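Local coordinates for protein Ta0487 (Thermoplasma acidophilum, PDB 3KBQ) that is of unknown function but, as a CinA-family protein with a probable molybdopterin-binding domain, may bind a molybdopterin-like ligand, at residues E14-R19 against G42-D47; M79-F84 against K120-C125; A100-K105 against T134-I139. All coordinates share one frame; numbering follows the deposited sequence.

Contact 1: E14-R19 against G42-D47; sequences EILKGR and GFVVMD
Leu16, on helix 13-16, packs against Val44 of strand 38-45 and Met46 just after it. The strand is outermost within the chain in the mixed sheet of this MoCF_biosynth-type domain, the probable molybdopterin-binding part of a longer CinA-family protein. The tight part lies round the fork of Leu16. With CG anti to the carbonyl carbon (chi1 -75°) and chi2 at 168°, CD2 ends up at Val44 and CD1 at Met46. Leu16 CD2 lies 3.6 Å from Val44 CG1, and the two side chains run past each other in opposite senses. Leu16 CD1 meets Met46 CG at 3.4 Å, a close carbon pair, with the side chains crossing at about a right angle. Ile15 adds a lighter touch, its CG2 lying 3.8 Å from Val44 CG1. An alanine in place of Leu16 would lack the fork and would probably open a gap between the helix and Val44 and Met46. Phe43 bonds by its backbone to Val8 and Thr10 of strand 5-11, and Val45 to Thr10. Beyond the strand's other edge, Gly42 and Val44 join an antiparallel ladder with a strand of the second subunit, so the sheet continues across the interface. Arg40 of that subunit also packs on Leu16.

The other end of the contact is looser and polar. Glu14 OE1 stands 4.5 Å from Asp47 OD2 without bonding, two like charges close together. The helix ends in a Schellman motif, where Gly18 takes a positive phi (70°). Its two closing bonds are Gly18 N to Ile15 O, 3.0 Å, and Arg19 N to Glu14 O, 2.8 Å.

Contact 2: M79-F84 against K120-C125; sequences MTVEGF and KIPPSC
Val81 and Phe84, one turn apart on helix 80-87, rest on Pro122 and Cys125 in the 120-125 segment. The first shell is apolar apart from one backbone oxygen. Val81 CG1 does the touching for its residue, 3.5 Å from Lys120 O and 3.9 Å from Pro122 CD. This methyl is anti to the backbone N (chi1 178°), on the side of the helix that faces the segment. Phe84 reaches the same segment further along. Pro122 CG comes to the edge of its ring, near the ring plane, 4.3 Å from Phe84 CD2. Cys125 SG approaches obliquely, 3.5 Å from Phe84 CE2. The sulfur is 4.7 Å from the ring centroid and 66° off the ring normal, a sulfur-aromatic contact.

The next shell sets these groups in place. A type I beta turn runs from Pro122 to Cys125, closed by Cys125 N to Pro122 O, 3.1 Å. It brings the proline and the cysteine to the same ring. Cys125 SG is also fixed by its disulfide to Cys140, which ties strand 125-128 to strand 137-142. On the helix side, Met79 is the N-cap residue. Thr80 OG1 bonds to Gly70 O, holding the first turn to the loop after strand 65-69. Phe56 of helix 49-62 meets the Phe84 ring edge-to-face.

The contact is part of the helix-on-sheet packing of the probable molybdopterin-binding domain. Helix 80-87 covers the mixed sheet, with Phe84 touching strands 137-142 and 145-150 and Val81 reaching Leu138. Helix 49-62 lies beside it, and Ile121 pairs with Arg93 in the small two-stranded sheet 93-94 and 120-121.

Contact 3: A100-K105 against T134-I139; sequences AMIKKK and TAPGLI
Met101, Ile102 and Lys105 of helix 96-106 make a partly buried helix-to-loop packing contact with Thr134 and Pro136. The loop leads into strand 137-142 of the mixed sheet of this MoCF_biosynth-type fold. The apolar part centres on Pro136. Met101 reaches it with its terminal methyl, CE lying 3.4 Å from Pro136 CB, a tight carbon pair. The Met101 chain is extended at chi2 and bends at chi3 (-51°), which turns CE toward the proline ring. Ile102 meets the same ring at another corner. Its CD1 lies 4.1 Å from Pro136 CD, and the side chains cross at about a right angle. Ile102 CG1 also comes within 4.0 Å of Thr134 O, a loose approach. Pro127 of strand 125-128 touches both Met101 and Pro136, so Met101 also meets that strand.

The third helix residue works differently. The aliphatic chain of Lys105 passes obliquely across Thr134, with Lys105 CD 3.9 Å from Thr134 CA and 4.0 Å from Thr134 CG2. The chain stays extended to CE and then bends at chi4 (-82°). That bend takes the ammonium group to the backbone of the loop that precedes Thr134. There Lys105 NZ is hydrogen-bonded to two carbonyl oxygens, Asn130 O and Gly133 O.

Overall arrangement
Contact 2 is the buried one, its centre about 9 Å from the centre of the chain. Contacts 1 and 3 are partly buried and lie on opposite sides of that centre. Contact 1 holds strand 38-45, which the second subunit extends; contact 2 holds strand 125-128 through Cys125, and contact 3 the lead-in to strand 137-142. Contact 1 meets contact 2 where Asp47 O lies 3.5 Å from Met79 SD. Contacts 2 and 3 alternate along the chain and touch through Leu138, which packs on Val81 and Ile121. Their chemistry follows place: aliphatic packing beside two acids in contact 1, aromatic and sulfur groups in contact 2, methionine-proline packing with a lysine in contact 3.

Contact 1: E14-R19 against G42-D47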
ATOM      1  N   GLU B  14       4.169 -11.329  -3.487  1.00 26.61           N
ATOM      2  CA  GLU B  14       3.616 -12.193  -2.449  1.00 28.22           C
ATOM      3  C   GLU B  14       2.785 -11.400  -1.415  1.00 27.59           C
ATOM      4  O   GLU B  14       1.842 -11.935  -0.848  1.00 27.49           O
ATOM      5  CB  GLU B  14       4.713 -13.043  -1.766  1.00 29.14           C
ATOM      6  CG  GLU B  14       5.681 -12.217  -0.884  1.00 31.84           C
ATOM      7  CD  GLU B  14       6.602 -11.269  -1.673  1.00 36.70           C
ATOM      8  OE1 GLU B  14       6.751 -11.444  -2.920  1.00 38.41           O
ATOM      9  OE2 GLU B  14       7.149 -10.328  -1.035  1.00 36.30           O
ATOM     10  N   ILE B  15       3.161 -10.138  -1.183  1.00 26.87           N
ATOM     11  CA  ILE B  15       2.390  -9.250  -0.315  1.00 26.52           C
ATOM     12  C   ILE B  15       1.072  -8.959  -0.993  1.00 27.02           C
ATOM     13  O   ILE B  15       0.045  -9.035  -0.346  1.00 26.77           O
ATOM     14  CB  ILE B  15       3.132  -7.901   0.023  1.00 26.56           C
ATOM     15  CG1 ILE B  15       4.494  -8.176   0.681  1.00 30.05           C
ATOM     16  CG2 ILE B  15       2.289  -6.983   0.921  1.00 28.60           C
ATOM     17  CD1 ILE B  15       4.442  -9.137   1.839  1.00 35.08           C
ATOM     18  N   LEU B  16       1.102  -8.573  -2.276  1.00 25.10           N
ATOM     19  CA  LEU B  16      -0.179  -8.244  -2.990  1.00 25.09           C
ATOM     20  C   LEU B  16      -1.105  -9.429  -2.982  1.00 25.11           C
ATOM     21  O   LEU B  16      -2.334  -9.302  -2.803  1.00 25.28           O
ATOM     22  CB  LEU B  16       0.090  -7.885  -4.439  1.00 24.35           C
ATOM     23  CG  LEU B  16       0.684  -6.487  -4.534  1.00 26.34           C
ATOM     24  CD1 LEU B  16       1.204  -6.259  -5.927  1.00 25.82           C
ATOM     25  CD2 LEU B  16      -0.368  -5.394  -4.162  1.00 24.04           C
ATOM     26  N   LYS B  17      -0.519 -10.601  -3.213  1.00 24.12           N
ATOM     27  CA  LYS B  17      -1.315 -11.803  -3.251  1.00 24.69           C
ATOM     28  C   LYS B  17      -1.742 -12.300  -1.879  1.00 23.79           C
ATOM     29  O   LYS B  17      -2.451 -13.278  -1.797  1.00 22.76           O
ATOM     30  CB  LYS B  17      -0.573 -12.930  -3.963  1.00 24.95           C
ATOM     31  CG  LYS B  17      -0.437 -12.738  -5.458  1.00 28.66           C
ATOM     32  CD  LYS B  17       0.490 -13.819  -6.080  1.00 34.27           C
ATOM     33  CE  LYS B  17       1.742 -13.969  -5.200  1.00 40.50           C
ATOM     34  NZ  LYS B  17       2.996 -14.490  -5.881  1.00 45.34           N
ATOM     35  N   GLY B  18      -1.302 -11.652  -0.810  1.00 23.26           N
ATOM     36  CA  GLY B  18      -1.700 -12.078   0.539  1.00 23.74           C
ATOM     37  C   GLY B  18      -1.073 -13.410   0.934  1.00 24.74           C
ATOM     38  O   GLY B  18      -1.565 -14.116   1.819  1.00 23.62           O
ATOM     39  N   ARG B  19       0.046 -13.756   0.312  1.00 24.13           N
ATOM     40  CA  ARG B  19       0.749 -14.975   0.759  1.00 26.38           C
ATOM     41  C   ARG B  19       1.546 -14.695   2.032  1.00 26.45           C
ATOM     42  O   ARG B  19       1.737 -15.578   2.869  1.00 27.43           O
ATOM     43  CB  ARG B  19       1.635 -15.531  -0.341  1.00 26.21           C
ATOM     44  CG  ARG B  19       0.838 -15.867  -1.626  1.00 30.78           C
ATOM     45  CD  ARG B  19       1.763 -16.521  -2.716  1.00 38.63           C
ATOM     46  NE  ARG B  19       2.223 -17.858  -2.310  1.00 43.83           N
ATOM     47  CZ  ARG B  19       1.704 -19.020  -2.744  1.00 48.55           C
ATOM     48  NH1 ARG B  19       0.696 -19.046  -3.617  1.00 49.97           N
ATOM     49  NH2 ARG B  19       2.184 -20.181  -2.297  1.00 49.50           N
ATOM     50  N   GLY B  42       0.811   4.720   1.808  1.00 22.71           N
ATOM     51  CA  GLY B  42       1.545   3.437   1.698  1.00 21.30           C
ATOM     52  C   GLY B  42       1.227   2.885   0.312  1.00 21.96           C
ATOM     53  O   GLY B  42       0.095   3.058  -0.209  1.00 21.37           O
ATOM     54  N   PHE B  43       2.223   2.304  -0.341  1.00 21.09           N
ATOM     55  CA  PHE B  43       2.041   1.748  -1.684  1.00 22.61           C
ATOM     56  C   PHE B  43       2.541   0.317  -1.645  1.00 22.53           C
ATOM     57  O   PHE B  43       3.582   0.029  -1.029  1.00 23.41           O
ATOM     58  CB  PHE B  43       2.901   2.509  -2.699  1.00 22.44           C
ATOM     59  CG  PHE B  43       2.636   3.970  -2.740  1.00 24.16           C
ATOM     60  CD1 PHE B  43       1.746   4.480  -3.649  1.00 25.96           C
ATOM     61  CD2 PHE B  43       3.310   4.843  -1.845  1.00 23.05           C
ATOM     62  CE1 PHE B  43       1.496   5.883  -3.694  1.00 28.66           C
ATOM     63  CE2 PHE B  43       3.094   6.187  -1.869  1.00 25.14           C
ATOM     64  CZ  PHE B  43       2.167   6.735  -2.807  1.00 27.41           C
ATOM     65  N   VAL B  44       1.806  -0.576  -2.272  1.00 22.00           N
ATOM     66  CA  VAL B  44       2.292  -1.935  -2.469  1.00 22.15           C
ATOM     67  C   VAL B  44       2.241  -2.185  -3.957  1.00 22.07           C
ATOM     68  O   VAL B  44       1.205  -2.031  -4.613  1.00 21.99           O
ATOM     69  CB  VAL B  44       1.470  -2.990  -1.708  1.00 21.87           C
ATOM     70  CG1 VAL B  44       2.175  -4.355  -1.803  1.00 21.07           C
ATOM     71  CG2 VAL B  44       1.291  -2.565  -0.219  1.00 22.41           C
ATOM     72  N   VAL B  45       3.380  -2.594  -4.492  1.00 22.85           N
ATOM     73  CA  VAL B  45       3.470  -2.820  -5.902  1.00 22.48           C
ATOM     74  C   VAL B  45       4.171  -4.145  -6.226  1.00 22.84           C
ATOM     75  O   VAL B  45       4.902  -4.691  -5.415  1.00 23.76           O
ATOM     76  CB  VAL B  45       4.190  -1.671  -6.630  1.00 22.25           C
ATOM     77  CG1 VAL B  45       3.339  -0.347  -6.534  1.00 20.86           C
ATOM     78  CG2 VAL B  45       5.676  -1.517  -6.140  1.00 21.83           C
ATOM     79  N   MET B  46       3.939  -4.611  -7.444  1.00 22.62           N
ATOM     80  CA  MET B  46       4.545  -5.841  -7.979  1.00 24.10           C
ATOM     81  C   MET B  46       6.007  -5.628  -8.299  1.00 24.75           C
ATOM     82  O   MET B  46       6.475  -4.471  -8.470  1.00 23.85           O
ATOM     83  CB  MET B  46       3.832  -6.230  -9.311  1.00 22.37           C
ATOM     84  CG  MET B  46       2.355  -6.740  -9.104  1.00 23.89           C
ATOM     85  SD  MET B  46       1.464  -7.244 -10.655  1.00 23.05           S
ATOM     86  CE  MET B  46       1.638  -5.792 -11.530  1.00 24.58           C
ATOM     87  N   ASP B  47       6.709  -6.761  -8.443  1.00 25.25           N
ATOM     88  CA  ASP B  47       8.057  -6.772  -8.960  1.00 26.65           C
ATOM     89  C   ASP B  47       8.041  -6.405 -10.423  1.00 26.28           C
ATOM     90  O   ASP B  47       8.154  -7.267 -11.282  1.00 25.18           O
ATOM     91  CB  ASP B  47       8.690  -8.155  -8.728  1.00 26.06           C
ATOM     92  CG  ASP B  47       8.740  -8.477  -7.238  1.00 30.05           C
ATOM     93  OD1 ASP B  47       9.536  -7.775  -6.552  1.00 33.41           O
ATOM     94  OD2 ASP B  47       7.944  -9.326  -6.746  1.00 31.50           O
TER

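Contact 2: M79-F84 against K120-C125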
ATOM      1  N   MET B  79      14.028  -6.012  -8.561  1.00 24.27           N
ATOM      2  CA  MET B  79      14.067  -4.954  -9.598  1.00 25.54           C
ATOM      3  C   MET B  79      13.956  -3.527  -9.037  1.00 24.16           C
ATOM      4  O   MET B  79      13.801  -2.605  -9.817  1.00 23.94           O
ATOM      5  CB  MET B  79      12.876  -5.079 -10.591  1.00 24.15           C
ATOM      6  CG  MET B  79      12.673  -6.436 -11.239  1.00 29.12           C
ATOM      7  SD  MET B  79      11.308  -6.375 -12.434  1.00 18.09           S
ATOM      8  CE  MET B  79      12.297  -5.821 -13.686  1.00 23.36           C
ATOM      9  N   THR B  80      14.004  -3.363  -7.715  1.00 23.54           N
ATOM     10  CA  THR B  80      13.592  -2.109  -7.095  1.00 22.57           C
ATOM     11  C   THR B  80      14.563  -0.956  -7.435  1.00 23.24           C
ATOM     12  O   THR B  80      14.122   0.116  -7.833  1.00 22.29           O
ATOM     13  CB  THR B  80      13.400  -2.258  -5.584  1.00 22.61           C
ATOM     14  OG1 THR B  80      12.322  -3.193  -5.354  1.00 21.98           O
ATOM     15  CG2 THR B  80      13.065  -0.872  -4.914  1.00 22.05           C
ATOM     16  N   VAL B  81      15.866  -1.207  -7.318  1.00 22.60           N
ATOM     17  CA  VAL B  81      16.883  -0.199  -7.662  1.00 23.69           C
ATOM     18  C   VAL B  81      16.765   0.269  -9.109  1.00 23.57           C
ATOM     19  O   VAL B  81      16.770   1.476  -9.395  1.00 24.03           O
ATOM     20  CB  VAL B  81      18.347  -0.717  -7.387  1.00 24.54           C
ATOM     21  CG1 VAL B  81      19.404   0.375  -7.806  1.00 24.82           C
ATOM     22  CG2 VAL B  81      18.478  -1.003  -5.946  1.00 24.10           C
ATOM     23  N   GLU B  82      16.614  -0.676 -10.014  1.00 22.65           N
ATOM     24  CA  GLU B  82      16.474  -0.318 -11.413  1.00 23.67           C
ATOM     25  C   GLU B  82      15.181   0.481 -11.647  1.00 23.09           C
ATOM     26  O   GLU B  82      15.163   1.437 -12.425  1.00 22.17           O
ATOM     27  CB  GLU B  82      16.493  -1.579 -12.289  1.00 24.38           C
ATOM     28  CG  GLU B  82      16.542  -1.279 -13.802  1.00 26.72           C
ATOM     29  CD  GLU B  82      16.635  -2.542 -14.678  1.00 30.61           C
ATOM     30  OE1 GLU B  82      16.729  -3.690 -14.155  1.00 30.25           O
ATOM     31  OE2 GLU B  82      16.578  -2.380 -15.902  1.00 30.58           O
ATOM     32  N   GLY B  83      14.081   0.043 -11.039  1.00 22.82           N
ATOM     33  CA  GLY B  83      12.822   0.804 -11.149  1.00 21.79           C
ATOM     34  C   GLY B  83      12.981   2.228 -10.629  1.00 22.06           C
ATOM     35  O   GLY B  83      12.465   3.164 -11.221  1.00 21.47           O
ATOM     36  N   PHE B  84      13.658   2.372  -9.494  1.00 22.07           N
ATOM     37  CA  PHE B  84      13.956   3.683  -8.932  1.00 23.63           C
ATOM     38  C   PHE B  84      14.824   4.542  -9.864  1.00 24.15           C
ATOM     39  O   PHE B  84      14.479   5.685 -10.104  1.00 23.89           O
ATOM     40  CB  PHE B  84      14.645   3.602  -7.576  1.00 23.96           C
ATOM     41  CG  PHE B  84      15.023   4.950  -7.034  1.00 24.90           C
ATOM     42  CD1 PHE B  84      14.031   5.808  -6.544  1.00 25.05           C
ATOM     43  CD2 PHE B  84      16.345   5.382  -7.042  1.00 25.86           C
ATOM     44  CE1 PHE B  84      14.360   7.099  -6.048  1.00 25.41           C
ATOM     45  CE2 PHE B  84      16.688   6.683  -6.547  1.00 24.25           C
ATOM     46  CZ  PHE B  84      15.682   7.519  -6.041  1.00 23.18           C
ATOM     47  N   LYS B 120      24.982  -2.394  -8.906  1.00 35.09           N
ATOM     48  CA  LYS B 120      24.615  -1.396  -9.931  1.00 36.20           C
ATOM     49  C   LYS B 120      23.681  -0.369  -9.266  1.00 37.38           C
ATOM     50  O   LYS B 120      22.663  -0.728  -8.664  1.00 38.12           O
ATOM     51  CB  LYS B 120      23.975  -2.086 -11.152  1.00 37.19           C
ATOM     52  CG  LYS B 120      24.915  -2.750 -12.172  1.00 36.73           C
ATOM     53  CD  LYS B 120      25.398  -1.713 -13.262  1.00 42.45           C
ATOM     54  CE  LYS B 120      25.579  -2.299 -14.718  1.00 44.65           C
ATOM     55  NZ  LYS B 120      27.010  -2.439 -15.310  1.00 42.53           N
ATOM     56  N   ILE B 121      24.049   0.906  -9.311  1.00 37.36           N
ATOM     57  CA  ILE B 121      23.410   1.938  -8.477  1.00 37.71           C
ATOM     58  C   ILE B 121      23.318   3.193  -9.354  1.00 37.16           C
ATOM     59  O   ILE B 121      24.202   3.383 -10.183  1.00 36.19           O
ATOM     60  CB  ILE B 121      24.313   2.184  -7.249  1.00 37.64           C
ATOM     61  CG1 ILE B 121      23.872   1.346  -6.050  1.00 39.91           C
ATOM     62  CG2 ILE B 121      24.371   3.608  -6.807  1.00 41.18           C
ATOM     63  CD1 ILE B 121      25.049   1.178  -5.045  1.00 39.71           C
ATOM     64  N   PRO B 122      22.254   4.021  -9.213  1.00 36.70           N
ATOM     65  CA  PRO B 122      22.332   5.321  -9.902  1.00 36.35           C
ATOM     66  C   PRO B 122      23.193   6.343  -9.105  1.00 35.48           C
ATOM     67  O   PRO B 122      23.378   6.186  -7.900  1.00 35.86           O
ATOM     68  CB  PRO B 122      20.857   5.755  -9.969  1.00 36.68           C
ATOM     69  CG  PRO B 122      20.265   5.233  -8.737  1.00 36.54           C
ATOM     70  CD  PRO B 122      21.016   3.917  -8.406  1.00 36.48           C
ATOM     71  N   PRO B 123      23.728   7.382  -9.764  1.00 34.94           N
ATOM     72  CA  PRO B 123      24.598   8.337  -9.038  1.00 34.43           C
ATOM     73  C   PRO B 123      23.930   9.114  -7.907  1.00 34.13           C
ATOM     74  O   PRO B 123      24.620   9.585  -7.015  1.00 33.63           O
ATOM     75  CB  PRO B 123      25.063   9.305 -10.141  1.00 34.26           C
ATOM     76  CG  PRO B 123      24.092   9.174 -11.207  1.00 34.66           C
ATOM     77  CD  PRO B 123      23.658   7.717 -11.193  1.00 35.33           C
ATOM     78  N   SER B 124      22.604   9.235  -7.925  1.00 34.18           N
ATOM     79  CA  SER B 124      21.891   9.905  -6.831  1.00 35.05           C
ATOM     80  C   SER B 124      21.870   9.137  -5.506  1.00 35.61           C
ATOM     81  O   SER B 124      21.362   9.659  -4.503  1.00 35.99           O
ATOM     82  CB  SER B 124      20.447  10.166  -7.248  1.00 35.71           C
ATOM     83  OG  SER B 124      20.322  11.445  -7.856  1.00 35.95           O
ATOM     84  N   CYS B 125      22.369   7.899  -5.511  1.00 35.43           N
ATOM     85  CA  CYS B 125      22.321   7.043  -4.324  1.00 35.40           C
ATOM     86  C   CYS B 125      23.700   6.709  -3.809  1.00 35.22           C
ATOM     87  O   CYS B 125      24.643   6.681  -4.587  1.00 35.42           O
ATOM     88  CB  CYS B 125      21.594   5.746  -4.653  1.00 35.40           C
ATOM     89  SG  CYS B 125      19.869   6.022  -5.160  1.00 35.30           S
TER

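Contact 3: A100-K105 against T134-I139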
ATOM      1  N   ALA B 100      32.952  -4.495  -4.190  1.00 33.91           N
ATOM      2  CA  ALA B 100      33.866  -5.005  -3.158  1.00 35.88           C
ATOM      3  C   ALA B 100      33.142  -5.583  -1.911  1.00 35.90           C
ATOM      4  O   ALA B 100      33.457  -6.687  -1.486  1.00 37.06           O
ATOM      5  CB  ALA B 100      34.881  -3.919  -2.745  1.00 35.25           C
ATOM      6  N   MET B 101      32.185  -4.850  -1.342  1.00 37.53           N
ATOM      7  CA  MET B 101      31.365  -5.374  -0.221  1.00 38.58           C
ATOM      8  C   MET B 101      30.857  -6.783  -0.597  1.00 38.39           C
ATOM      9  O   MET B 101      31.077  -7.771   0.123  1.00 37.69           O
ATOM     10  CB  MET B 101      30.165  -4.465   0.093  1.00 40.07           C
ATOM     11  CG  MET B 101      30.423  -2.909   0.169  1.00 44.88           C
ATOM     12  SD  MET B 101      29.152  -1.805   0.978  1.00 56.38           S
ATOM     13  CE  MET B 101      27.596  -2.217   0.220  1.00 49.87           C
ATOM     14  N   ILE B 102      30.191  -6.866  -1.755  1.00 37.49           N
ATOM     15  CA  ILE B 102      29.541  -8.099  -2.193  1.00 35.86           C
ATOM     16  C   ILE B 102      30.460  -9.326  -2.374  1.00 36.17           C
ATOM     17  O   ILE B 102      30.138 -10.431  -1.886  1.00 35.65           O
ATOM     18  CB  ILE B 102      28.654  -7.842  -3.431  1.00 36.02           C
ATOM     19  CG1 ILE B 102      27.480  -6.931  -3.008  1.00 33.87           C
ATOM     20  CG2 ILE B 102      28.120  -9.190  -3.988  1.00 33.22           C
ATOM     21  CD1 ILE B 102      26.899  -6.070  -4.086  1.00 34.19           C
ATOM     22  N   LYS B 103      31.575  -9.139  -3.076  1.00 36.16           N
ATOM     23  CA  LYS B 103      32.568 -10.206  -3.298  1.00 37.49           C
ATOM     24  C   LYS B 103      33.140 -10.743  -1.978  1.00 38.50           C
ATOM     25  O   LYS B 103      33.346 -11.948  -1.824  1.00 38.26           O
ATOM     26  CB  LYS B 103      33.723  -9.695  -4.165  1.00 36.53           C
ATOM     27  CG  LYS B 103      33.398  -9.617  -5.632  1.00 36.38           C
ATOM     28  CD  LYS B 103      34.463  -8.820  -6.398  1.00 35.29           C
ATOM     29  CE  LYS B 103      34.154  -8.862  -7.890  1.00 34.37           C
ATOM     30  NZ  LYS B 103      35.083  -8.024  -8.698  1.00 32.75           N
ATOM     31  N   LYS B 104      33.387  -9.828  -1.048  1.00 40.10           N
ATOM     32  CA  LYS B 104      33.851 -10.187   0.284  1.00 43.03           C
ATOM     33  C   LYS B 104      32.814 -11.075   0.962  1.00 44.30           C
ATOM     34  O   LYS B 104      33.152 -12.111   1.499  1.00 44.87           O
ATOM     35  CB  LYS B 104      34.104  -8.925   1.105  1.00 43.08           C
ATOM     36  CG  LYS B 104      35.329  -9.013   2.005  1.00 45.98           C
ATOM     37  CD  LYS B 104      36.486  -9.774   1.308  1.00 48.85           C
ATOM     38  CE  LYS B 104      37.841  -9.507   1.945  1.00 49.80           C
ATOM     39  NZ  LYS B 104      37.777  -9.665   3.427  1.00 51.30           N
ATOM     40  N   LYS B 105      31.542 -10.698   0.879  1.00 45.62           N
ATOM     41  CA  LYS B 105      30.478 -11.491   1.505  1.00 47.27           C
ATOM     42  C   LYS B 105      30.356 -12.889   0.925  1.00 47.47           C
ATOM     43  O   LYS B 105      30.055 -13.851   1.641  1.00 47.76           O
ATOM     44  CB  LYS B 105      29.137 -10.782   1.395  1.00 47.30           C
ATOM     45  CG  LYS B 105      28.943  -9.700   2.435  1.00 49.45           C
ATOM     46  CD  LYS B 105      27.655  -8.958   2.193  1.00 50.50           C
ATOM     47  CE  LYS B 105      27.378  -7.941   3.294  1.00 53.09           C
ATOM     48  NZ  LYS B 105      26.747  -8.577   4.520  1.00 54.63           N
ATOM     49  N   THR B 134      23.024  -9.911   2.051  1.00 39.23           N
ATOM     50  CA  THR B 134      24.005  -9.517   1.044  1.00 38.06           C
ATOM     51  C   THR B 134      23.696  -8.222   0.272  1.00 37.11           C
ATOM     52  O   THR B 134      24.628  -7.594  -0.218  1.00 37.45           O
ATOM     53  CB  THR B 134      24.370 -10.666   0.088  1.00 38.59           C
ATOM     54  OG1 THR B 134      23.170 -11.184  -0.511  1.00 39.20           O
ATOM     55  CG2 THR B 134      25.114 -11.755   0.855  1.00 38.47           C
ATOM     56  N   ALA B 135      22.426  -7.830   0.142  1.00 34.51           N
ATOM     57  CA  ALA B 135      22.135  -6.639  -0.657  1.00 33.43           C
ATOM     58  C   ALA B 135      22.382  -5.350   0.151  1.00 32.14           C
ATOM     59  O   ALA B 135      21.824  -5.200   1.242  1.00 32.08           O
ATOM     60  CB  ALA B 135      20.709  -6.683  -1.176  1.00 32.85           C
ATOM     61  N   PRO B 136      23.221  -4.439  -0.356  1.00 31.27           N
ATOM     62  CA  PRO B 136      23.307  -3.145   0.337  1.00 31.42           C
ATOM     63  C   PRO B 136      21.944  -2.410   0.320  1.00 31.80           C
ATOM     64  O   PRO B 136      21.153  -2.610  -0.619  1.00 30.83           O
ATOM     65  CB  PRO B 136      24.314  -2.350  -0.508  1.00 31.59           C
ATOM     66  CG  PRO B 136      24.447  -3.080  -1.782  1.00 32.61           C
ATOM     67  CD  PRO B 136      24.079  -4.497  -1.552  1.00 31.40           C
ATOM     68  N   GLY B 137      21.674  -1.583   1.335  1.00 31.13           N
ATOM     69  CA  GLY B 137      20.611  -0.591   1.222  1.00 29.20           C
ATOM     70  C   GLY B 137      21.130   0.591   0.417  1.00 29.74           C
ATOM     71  O   GLY B 137      22.326   0.669   0.100  1.00 28.63           O
ATOM     72  N   LEU B 138      20.237   1.516   0.073  1.00 28.59           N
ATOM     73  CA  LEU B 138      20.619   2.756  -0.605  1.00 27.92           C
ATOM     74  C   LEU B 138      19.966   3.941   0.078  1.00 27.87           C
ATOM     75  O   LEU B 138      18.803   3.841   0.477  1.00 27.22           O
ATOM     76  CB  LEU B 138      20.210   2.722  -2.082  1.00 27.82           C
ATOM     77  CG  LEU B 138      20.791   1.634  -3.012  1.00 28.89           C
ATOM     78  CD1 LEU B 138      20.328   1.854  -4.460  1.00 31.84           C
ATOM     79  CD2 LEU B 138      22.291   1.628  -2.962  1.00 32.10           C
ATOM     80  N   ILE B 139      20.703   5.045   0.235  1.00 27.34           N
ATOM     81  CA  ILE B 139      20.112   6.332   0.605  1.00 29.08           C
ATOM     82  C   ILE B 139      20.363   7.194  -0.602  1.00 28.29           C
ATOM     83  O   ILE B 139      21.493   7.244  -1.106  1.00 27.15           O
ATOM     84  CB  ILE B 139      20.838   7.086   1.744  1.00 29.88           C
ATOM     85  CG1 ILE B 139      21.327   6.138   2.820  1.00 34.91           C
ATOM     86  CG2 ILE B 139      19.983   8.253   2.341  1.00 30.54           C
ATOM     87  CD1 ILE B 139      22.791   6.456   3.273  1.00 39.37           C
TER